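Local coordinates for protein uracil-DNA glycosylase (Epstein-Barr virus, PDB 6LYJ) that is a viral member of the uracil-DNA glycosylase superfamily, an alpha/beta fold built around a central four-stranded parallel sheet, at residues 101-115 with 135-149. Residues are numbered along the deposited sequence; the frame is centred on the assembly and turned at random.
Sequences LAFSVAYGFPVPPSL and GCLDAWASQGVLLLN
Ala-102 N reaches Leu-147 O at 3.0 Å, nearly straight at hydrogen but from well above the carbonyl plane. This bond fastens the 101-115 loop to strand 145-149, an outermost strand of the central parallel sheet in this alpha/beta uracil-DNA glycosylase fold; Leu-146 and Leu-148 turn their own backbone bonds to strand 85-89.

Further along, the loop grips residues 135-137, which lead into helix 138-142. Ser-104 OG donates to Gly-135 O at 2.7 Å, in the carbonyl plane and on a lone pair, and accepts from Leu-137 N. Val-105 N comes to the same Gly-135 oxygen from above its plane, which gives that carbonyl two donors. With OG anti to the backbone N (chi1 -179°), the hydroxyl is turned toward residues 135-137, where it meets both Gly-135 O and Leu-137 N. Asn-99 is a further partner of this hydroxyl.

Leu-137, at the N-cap of that helix, runs outward from the backbone along Ser-104. Its CB lies against CB and OG of Ser-104, and CG sits 3.7 Å from Ser-104 CB. There the chain forks: CD1 continues past Ser-104 to Leu-115 CD1, 4.2 Å away, and to Phe-103 CB, while CD2 rests over one face of the Trp-140 ring, offset toward its rim. Leu-115 reaches back with CD2 onto Gly-135 CA, so the start of helix 113-125 also covers Gly-135. Nearby, Cys-136 SG packs against the backbone and CB of Tyr-107.

At the sheet end, Asn-149 lays its amide beside Ala-102, OD1 lying 3.4 Å from Ala-102 CB. Two waters join this amide to the loop: one accepts from ND2 and donates to Leu-101 O, and the other donates to OD1 while accepting from Phe-103 N at 2.8 Å.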
ATOM      1  N   LEU A 101       1.285 -10.492   3.231  1.00 14.94           N
ATOM      2  CA  LEU A 101       1.225 -10.179   1.811  1.00 17.07           C
ATOM      3  C   LEU A 101       0.948  -8.691   1.635  1.00 17.84           C
ATOM      4  O   LEU A 101       0.260  -8.074   2.453  1.00 15.92           O
ATOM      5  CB  LEU A 101       0.117 -10.977   1.110  1.00 11.05           C
ATOM      6  CG  LEU A 101      -0.007 -12.486   1.350  1.00 25.11           C
ATOM      7  CD1 LEU A 101      -1.254 -13.036   0.673  1.00 25.10           C
ATOM      8  CD2 LEU A 101       1.215 -13.212   0.847  1.00 21.65           C
ATOM      9  N   ALA A 102       1.492  -8.113   0.567  1.00 19.95           N
ATOM     10  CA  ALA A 102       1.126  -6.748   0.214  1.00 21.01           C
ATOM     11  C   ALA A 102      -0.358  -6.666  -0.125  1.00 19.67           C
ATOM     12  O   ALA A 102      -0.915  -7.570  -0.755  1.00 16.14           O
ATOM     13  CB  ALA A 102       1.961  -6.261  -0.972  1.00 10.08           C
ATOM     14  N   PHE A 103      -1.003  -5.591   0.345  1.00 15.00           N
ATOM     15  CA  PHE A 103      -2.378  -5.215   0.007  1.00 19.45           C
ATOM     16  C   PHE A 103      -3.445  -6.161   0.551  1.00 18.06           C
ATOM     17  O   PHE A 103      -4.550  -5.722   0.889  1.00 23.77           O
ATOM     18  CB  PHE A 103      -2.534  -5.070  -1.512  1.00 14.07           C
ATOM     19  CG  PHE A 103      -1.751  -3.921  -2.079  1.00 16.41           C
ATOM     20  CD1 PHE A 103      -2.124  -2.612  -1.806  1.00 19.10           C
ATOM     21  CD2 PHE A 103      -0.630  -4.145  -2.860  1.00 17.78           C
ATOM     22  CE1 PHE A 103      -1.397  -1.545  -2.312  1.00 16.41           C
ATOM     23  CE2 PHE A 103       0.102  -3.084  -3.375  1.00 16.45           C
ATOM     24  CZ  PHE A 103      -0.281  -1.782  -3.097  1.00 14.63           C
ATOM     25  N   SER A 104      -3.131  -7.446   0.648  1.00 14.95           N
ATOM     26  CA  SER A 104      -4.111  -8.431   1.082  1.00 17.18           C
ATOM     27  C   SER A 104      -4.420  -8.289   2.571  1.00 19.62           C
ATOM     28  O   SER A 104      -3.596  -7.826   3.363  1.00 20.23           O
ATOM     29  CB  SER A 104      -3.584  -9.839   0.789  1.00 11.58           C
ATOM     30  OG  SER A 104      -4.516 -10.829   1.162  1.00 15.84           O
ATOM     31  N   VAL A 105      -5.631  -8.706   2.951  1.00 17.02           N
ATOM     32  CA  VAL A 105      -5.993  -8.870   4.352  1.00 17.81           C
ATOM     33  C   VAL A 105      -6.578 -10.265   4.530  1.00 18.17           C
ATOM     34  O   VAL A 105      -7.093 -10.876   3.591  1.00 16.61           O
ATOM     35  CB  VAL A 105      -6.991  -7.793   4.847  1.00 16.24           C
ATOM     36  CG1 VAL A 105      -6.370  -6.398   4.769  1.00 15.21           C
ATOM     37  CG2 VAL A 105      -8.287  -7.850   4.050  1.00 18.83           C
ATOM     38  N   ALA A 106      -6.511 -10.754   5.766  1.00 21.38           N
ATOM     39  CA  ALA A 106      -7.003 -12.087   6.082  1.00 21.96           C
ATOM     40  C   ALA A 106      -8.520 -12.169   5.911  1.00 25.61           C
ATOM     41  O   ALA A 106      -9.229 -11.158   5.875  1.00 24.28           O
ATOM     42  CB  ALA A 106      -6.606 -12.479   7.505  1.00 24.27           C
ATOM     43  N   TYR A 107      -9.011 -13.401   5.784  1.00 26.25           N
ATOM     44  CA  TYR A 107     -10.443 -13.621   5.637  1.00 24.60           C
ATOM     45  C   TYR A 107     -11.185 -13.084   6.854  1.00 22.07           C
ATOM     46  O   TYR A 107     -10.694 -13.156   7.983  1.00 24.19           O
ATOM     47  CB  TYR A 107     -10.739 -15.112   5.442  1.00 25.12           C
ATOM     48  CG  TYR A 107     -12.214 -15.442   5.461  1.00 27.39           C
ATOM     49  CD1 TYR A 107     -13.011 -15.200   4.352  1.00 25.26           C
ATOM     50  CD2 TYR A 107     -12.810 -15.997   6.586  1.00 32.07           C
ATOM     51  CE1 TYR A 107     -14.363 -15.490   4.364  1.00 25.07           C
ATOM     52  CE2 TYR A 107     -14.162 -16.294   6.605  1.00 32.88           C
ATOM     53  CZ  TYR A 107     -14.932 -16.037   5.490  1.00 29.94           C
ATOM     54  OH  TYR A 107     -16.275 -16.333   5.501  1.00 37.40           O
ATOM     55  N   GLY A 108     -12.368 -12.519   6.616  1.00 25.55           N
ATOM     56  CA  GLY A 108     -13.147 -11.915   7.671  1.00 30.96           C
ATOM     57  C   GLY A 108     -12.897 -10.435   7.883  1.00 31.47           C
ATOM     58  O   GLY A 108     -13.723  -9.768   8.518  1.00 30.91           O
ATOM     59  N   PHE A 109     -11.787  -9.901   7.367  1.00 27.41           N
ATOM     60  CA  PHE A 109     -11.503  -8.478   7.509  1.00 25.63           C
ATOM     61  C   PHE A 109     -12.113  -7.691   6.351  1.00 27.47           C
ATOM     62  O   PHE A 109     -12.088  -8.154   5.206  1.00 29.68           O
ATOM     63  CB  PHE A 109      -9.998  -8.226   7.542  1.00 25.69           C
ATOM     64  CG  PHE A 109      -9.344  -8.584   8.845  1.00 30.22           C
ATOM     65  CD1 PHE A 109      -8.900  -9.874   9.084  1.00 32.04           C
ATOM     66  CD2 PHE A 109      -9.160  -7.626   9.828  1.00 27.99           C
ATOM     67  CE1 PHE A 109      -8.291 -10.204  10.282  1.00 32.73           C
ATOM     68  CE2 PHE A 109      -8.550  -7.948  11.027  1.00 28.44           C
ATOM     69  CZ  PHE A 109      -8.117  -9.238  11.254  1.00 28.08           C
ATOM     70  N   PRO A 110     -12.650  -6.501   6.624  1.00 25.15           N
ATOM     71  CA  PRO A 110     -13.130  -5.640   5.536  1.00 24.07           C
ATOM     72  C   PRO A 110     -12.022  -5.331   4.540  1.00 18.22           C
ATOM     73  O   PRO A 110     -10.842  -5.260   4.889  1.00 19.47           O
ATOM     74  CB  PRO A 110     -13.597  -4.375   6.266  1.00 26.82           C
ATOM     75  CG  PRO A 110     -13.913  -4.841   7.655  1.00 27.31           C
ATOM     76  CD  PRO A 110     -12.905  -5.915   7.951  1.00 26.89           C
ATOM     77  N   VAL A 111     -12.414  -5.162   3.282  1.00 18.73           N
ATOM     78  CA  VAL A 111     -11.462  -4.916   2.201  1.00 19.69           C
ATOM     79  C   VAL A 111     -10.964  -3.476   2.269  1.00 18.99           C
ATOM     80  O   VAL A 111     -11.776  -2.538   2.252  1.00 18.80           O
ATOM     81  CB  VAL A 111     -12.090  -5.223   0.833  1.00 20.01           C
ATOM     82  CG1 VAL A 111     -11.073  -4.998  -0.278  1.00 21.71           C
ATOM     83  CG2 VAL A 111     -12.601  -6.654   0.805  1.00 17.90           C
ATOM     84  N   PRO A 112      -9.655  -3.255   2.357  1.00 17.46           N
ATOM     85  CA  PRO A 112      -9.124  -1.885   2.486  1.00 16.48           C
ATOM     86  C   PRO A 112      -9.327  -1.092   1.206  1.00 16.52           C
ATOM     87  O   PRO A 112      -9.548  -1.676   0.135  1.00 18.31           O
ATOM     88  CB  PRO A 112      -7.629  -2.106   2.773  1.00 15.03           C
ATOM     89  CG  PRO A 112      -7.348  -3.506   2.340  1.00 21.45           C
ATOM     90  CD  PRO A 112      -8.609  -4.283   2.478  1.00 19.13           C
ATOM     91  N   PRO A 113      -9.246   0.243   1.277  1.00 20.44           N
ATOM     92  CA  PRO A 113      -9.618   1.068   0.106  1.00 20.79           C
ATOM     93  C   PRO A 113      -8.780   0.815  -1.140  1.00 16.64           C
ATOM     94  O   PRO A 113      -9.335   0.699  -2.247  1.00 18.47           O
ATOM     95  CB  PRO A 113      -9.443   2.501   0.632  1.00 23.51           C
ATOM     96  CG  PRO A 113      -9.631   2.388   2.111  1.00 23.03           C
ATOM     97  CD  PRO A 113      -9.016   1.066   2.479  1.00 19.44           C
ATOM     98  N   SER A 114      -7.452   0.730  -0.995  1.00 15.59           N
ATOM     99  CA  SER A 114      -6.600   0.498  -2.161  1.00 20.55           C
ATOM    100  C   SER A 114      -6.920  -0.839  -2.815  1.00 20.13           C
ATOM    101  O   SER A 114      -6.888  -0.961  -4.045  1.00 19.41           O
ATOM    102  CB  SER A 114      -5.124   0.555  -1.762  1.00 19.70           C
ATOM    103  OG  SER A 114      -4.724   1.871  -1.422  1.00 19.10           O
ATOM    104  N   LEU A 115      -7.233  -1.853  -2.010  1.00 16.67           N
ATOM    105  CA  LEU A 115      -7.558  -3.154  -2.579  1.00 12.60           C
ATOM    106  C   LEU A 115      -8.900  -3.106  -3.300  1.00 17.61           C
ATOM    107  O   LEU A 115      -9.080  -3.757  -4.336  1.00 19.42           O
ATOM    108  CB  LEU A 115      -7.548  -4.225  -1.487  1.00 12.44           C
ATOM    109  CG  LEU A 115      -7.738  -5.671  -1.956  1.00 19.88           C
ATOM    110  CD1 LEU A 115      -6.817  -5.992  -3.130  1.00 12.30           C
ATOM    111  CD2 LEU A 115      -7.476  -6.626  -0.803  1.00 20.59           C
ATOM    112  N   GLY A 135     -10.566  -9.904   1.136  1.00 17.17           N
ATOM    113  CA  GLY A 135      -9.319  -9.307   0.702  1.00 18.49           C
ATOM    114  C   GLY A 135      -8.182 -10.302   0.597  1.00 17.83           C
ATOM    115  O   GLY A 135      -7.009  -9.922   0.663  1.00 16.29           O
ATOM    116  N   CYS A 136      -8.523 -11.576   0.414  1.00 22.27           N
ATOM    117  CA  CYS A 136      -7.554 -12.667   0.404  1.00 22.44           C
ATOM    118  C   CYS A 136      -6.979 -12.840  -0.994  1.00 22.96           C
ATOM    119  O   CYS A 136      -7.707 -13.195  -1.927  1.00 23.29           O
ATOM    120  CB  CYS A 136      -8.203 -13.970   0.865  1.00 25.80           C
ATOM    121  SG  CYS A 136      -8.804 -13.933   2.557  1.00 27.49           S
ATOM    122  N   LEU A 137      -5.678 -12.597  -1.137  1.00 20.25           N
ATOM    123  CA  LEU A 137      -4.999 -12.713  -2.421  1.00 18.68           C
ATOM    124  C   LEU A 137      -4.183 -13.999  -2.525  1.00 19.74           C
ATOM    125  O   LEU A 137      -3.297 -14.094  -3.381  1.00 19.03           O
ATOM    126  CB  LEU A 137      -4.110 -11.491  -2.662  1.00 12.28           C
ATOM    127  CG  LEU A 137      -4.852 -10.150  -2.632  1.00 15.49           C
ATOM    128  CD1 LEU A 137      -3.897  -8.974  -2.800  1.00 11.67           C
ATOM    129  CD2 LEU A 137      -5.936 -10.133  -3.708  1.00 15.87           C
ATOM    130  N   ASP A 138      -4.482 -14.993  -1.679  1.00 18.07           N
ATOM    131  CA  ASP A 138      -3.685 -16.218  -1.644  1.00 17.50           C
ATOM    132  C   ASP A 138      -3.609 -16.895  -3.009  1.00 18.05           C
ATOM    133  O   ASP A 138      -2.555 -17.413  -3.385  1.00 14.44           O
ATOM    134  CB  ASP A 138      -4.248 -17.200  -0.614  1.00 21.83           C
ATOM    135  CG  ASP A 138      -4.262 -16.637   0.795  1.00 25.82           C
ATOM    136  OD1 ASP A 138      -4.087 -15.413   0.956  1.00 27.61           O
ATOM    137  OD2 ASP A 138      -4.404 -17.431   1.747  1.00 27.71           O
ATOM    138  N   ALA A 139      -4.719 -16.925  -3.753  1.00 18.99           N
ATOM    139  CA  ALA A 139      -4.730 -17.612  -5.046  1.00 20.03           C
ATOM    140  C   ALA A 139      -3.794 -16.942  -6.052  1.00 18.89           C
ATOM    141  O   ALA A 139      -3.114 -17.625  -6.839  1.00 23.04           O
ATOM    142  CB  ALA A 139      -6.157 -17.678  -5.591  1.00 20.16           C
ATOM    143  N   TRP A 140      -3.708 -15.607  -6.011  1.00 17.50           N
ATOM    144  CA  TRP A 140      -2.701 -14.917  -6.811  1.00 15.51           C
ATOM    145  C   TRP A 140      -1.304 -15.369  -6.425  1.00 16.32           C
ATOM    146  O   TRP A 140      -0.486 -15.704  -7.293  1.00 17.74           O
ATOM    147  CB  TRP A 140      -2.792 -13.404  -6.617  1.00 16.65           C
ATOM    148  CG  TRP A 140      -4.034 -12.739  -7.075  1.00 18.13           C
ATOM    149  CD1 TRP A 140      -5.153 -13.330  -7.579  1.00 18.76           C
ATOM    150  CD2 TRP A 140      -4.281 -11.327  -7.084  1.00 18.05           C
ATOM    151  NE1 TRP A 140      -6.090 -12.371  -7.892  1.00 18.98           N
ATOM    152  CE2 TRP A 140      -5.575 -11.134  -7.598  1.00 17.93           C
ATOM    153  CE3 TRP A 140      -3.528 -10.206  -6.704  1.00 18.63           C
ATOM    154  CZ2 TRP A 140      -6.141  -9.867  -7.741  1.00 17.41           C
ATOM    155  CZ3 TRP A 140      -4.092  -8.944  -6.847  1.00 18.29           C
ATOM    156  CH2 TRP A 140      -5.388  -8.788  -7.364  1.00 16.83           C
ATOM    157  N   ALA A 141      -1.007 -15.378  -5.120  1.00 13.41           N
ATOM    158  CA  ALA A 141       0.329 -15.755  -4.680  1.00 16.69           C
ATOM    159  C   ALA A 141       0.661 -17.180  -5.099  1.00 16.17           C
ATOM    160  O   ALA A 141       1.779 -17.461  -5.548  1.00 17.63           O
ATOM    161  CB  ALA A 141       0.443 -15.597  -3.164  1.00 15.07           C
ATOM    162  N   SER A 142      -0.311 -18.089  -4.986  1.00 15.40           N
ATOM    163  CA  SER A 142      -0.086 -19.471  -5.382  1.00 17.79           C
ATOM    164  C   SER A 142       0.157 -19.594  -6.877  1.00 18.57           C
ATOM    165  O   SER A 142       0.818 -20.545  -7.302  1.00 20.03           O
ATOM    166  CB  SER A 142      -1.262 -20.359  -4.961  1.00 21.40           C
ATOM    167  OG  SER A 142      -1.397 -20.402  -3.550  1.00 22.04           O
ATOM    168  N   GLN A 143      -0.332 -18.644  -7.679  1.00 21.04           N
ATOM    169  CA  GLN A 143      -0.086 -18.697  -9.117  1.00 22.45           C
ATOM    170  C   GLN A 143       1.193 -17.976  -9.535  1.00 22.87           C
ATOM    171  O   GLN A 143       1.420 -17.789 -10.736  1.00 22.66           O
ATOM    172  CB  GLN A 143      -1.272 -18.115  -9.890  1.00 22.02           C
ATOM    173  CG  GLN A 143      -2.557 -18.901  -9.754  1.00 23.26           C
ATOM    174  CD  GLN A 143      -3.691 -18.254 -10.520  1.00 22.40           C
ATOM    175  OE1 GLN A 143      -3.694 -18.251 -11.753  1.00 22.06           O
ATOM    176  NE2 GLN A 143      -4.654 -17.694  -9.799  1.00 18.58           N
ATOM    177  N   GLY A 144       2.028 -17.563  -8.584  1.00 18.90           N
ATOM    178  CA  GLY A 144       3.256 -16.866  -8.909  1.00 20.00           C
ATOM    179  C   GLY A 144       3.194 -15.356  -8.897  1.00 18.47           C
ATOM    180  O   GLY A 144       4.069 -14.712  -9.486  1.00 18.88           O
ATOM    181  N   VAL A 145       2.205 -14.761  -8.243  1.00 18.10           N
ATOM    182  CA  VAL A 145       2.202 -13.320  -8.013  1.00 18.76           C
ATOM    183  C   VAL A 145       2.859 -13.065  -6.664  1.00 16.49           C
ATOM    184  O   VAL A 145       2.349 -13.495  -5.625  1.00 16.63           O
ATOM    185  CB  VAL A 145       0.781 -12.741  -8.059  1.00 16.50           C
ATOM    186  CG1 VAL A 145       0.813 -11.241  -7.789  1.00 17.30           C
ATOM    187  CG2 VAL A 145       0.125 -13.025  -9.408  1.00 13.48           C
ATOM    188  N   LEU A 146       3.996 -12.372  -6.676  1.00 16.19           N
ATOM    189  CA  LEU A 146       4.706 -12.041  -5.448  1.00 14.56           C
ATOM    190  C   LEU A 146       4.199 -10.700  -4.933  1.00 16.27           C
ATOM    191  O   LEU A 146       4.375  -9.669  -5.591  1.00 14.32           O
ATOM    192  CB  LEU A 146       6.219 -12.004  -5.675  1.00 17.01           C
ATOM    193  CG  LEU A 146       7.048 -12.013  -4.388  1.00 14.87           C
ATOM    194  CD1 LEU A 146       6.984 -13.397  -3.756  1.00 14.02           C
ATOM    195  CD2 LEU A 146       8.496 -11.603  -4.632  1.00 12.54           C
ATOM    196  N   LEU A 147       3.568 -10.723  -3.762  1.00 16.46           N
ATOM    197  CA  LEU A 147       2.967  -9.542  -3.144  1.00 15.32           C
ATOM    198  C   LEU A 147       3.929  -9.052  -2.066  1.00 14.89           C
ATOM    199  O   LEU A 147       3.817  -9.410  -0.893  1.00 13.34           O
ATOM    200  CB  LEU A 147       1.592  -9.880  -2.579  1.00 19.89           C
ATOM    201  CG  LEU A 147       0.566 -10.327  -3.628  1.00 19.39           C
ATOM    202  CD1 LEU A 147      -0.533 -11.170  -3.001  1.00 18.42           C
ATOM    203  CD2 LEU A 147      -0.026  -9.114  -4.336  1.00 19.01           C
ATOM    204  N   LEU A 148       4.884  -8.223  -2.477  1.00 12.72           N
ATOM    205  CA  LEU A 148       6.049  -7.882  -1.670  1.00 10.08           C
ATOM    206  C   LEU A 148       5.934  -6.455  -1.146  1.00 13.31           C
ATOM    207  O   LEU A 148       6.017  -5.494  -1.918  1.00 15.30           O
ATOM    208  CB  LEU A 148       7.326  -8.054  -2.488  1.00 16.34           C
ATOM    209  CG  LEU A 148       8.618  -7.661  -1.773  1.00 16.21           C
ATOM    210  CD1 LEU A 148       8.820  -8.523  -0.538  1.00 16.59           C
ATOM    211  CD2 LEU A 148       9.806  -7.776  -2.731  1.00 15.45           C
ATOM    212  N   ASN A 149       5.756  -6.323   0.166  1.00 14.18           N
ATOM    213  CA  ASN A 149       5.935  -5.049   0.852  1.00 14.28           C
ATOM    214  C   ASN A 149       7.422  -4.757   0.991  1.00 14.34           C
ATOM    215  O   ASN A 149       8.195  -5.632   1.393  1.00 14.66           O
ATOM    216  CB  ASN A 149       5.280  -5.083   2.235  1.00 12.70           C
ATOM    217  CG  ASN A 149       3.786  -4.848   2.187  1.00 15.04           C
ATOM    218  OD1 ASN A 149       3.283  -4.132   1.322  1.00 15.06           O
ATOM    219  ND2 ASN A 149       3.065  -5.449   3.128  1.00 19.08           N
TER
HETATM  220  O   HOH W   1       0.130  -5.446   4.388  1.00 23.62           O
HETATM  221  O   HOH W   2       0.583  -3.561   1.444  1.00  9.96           O
HETATM  222  O   HOH W   3     -11.079 -10.304   3.856  1.00 23.40           O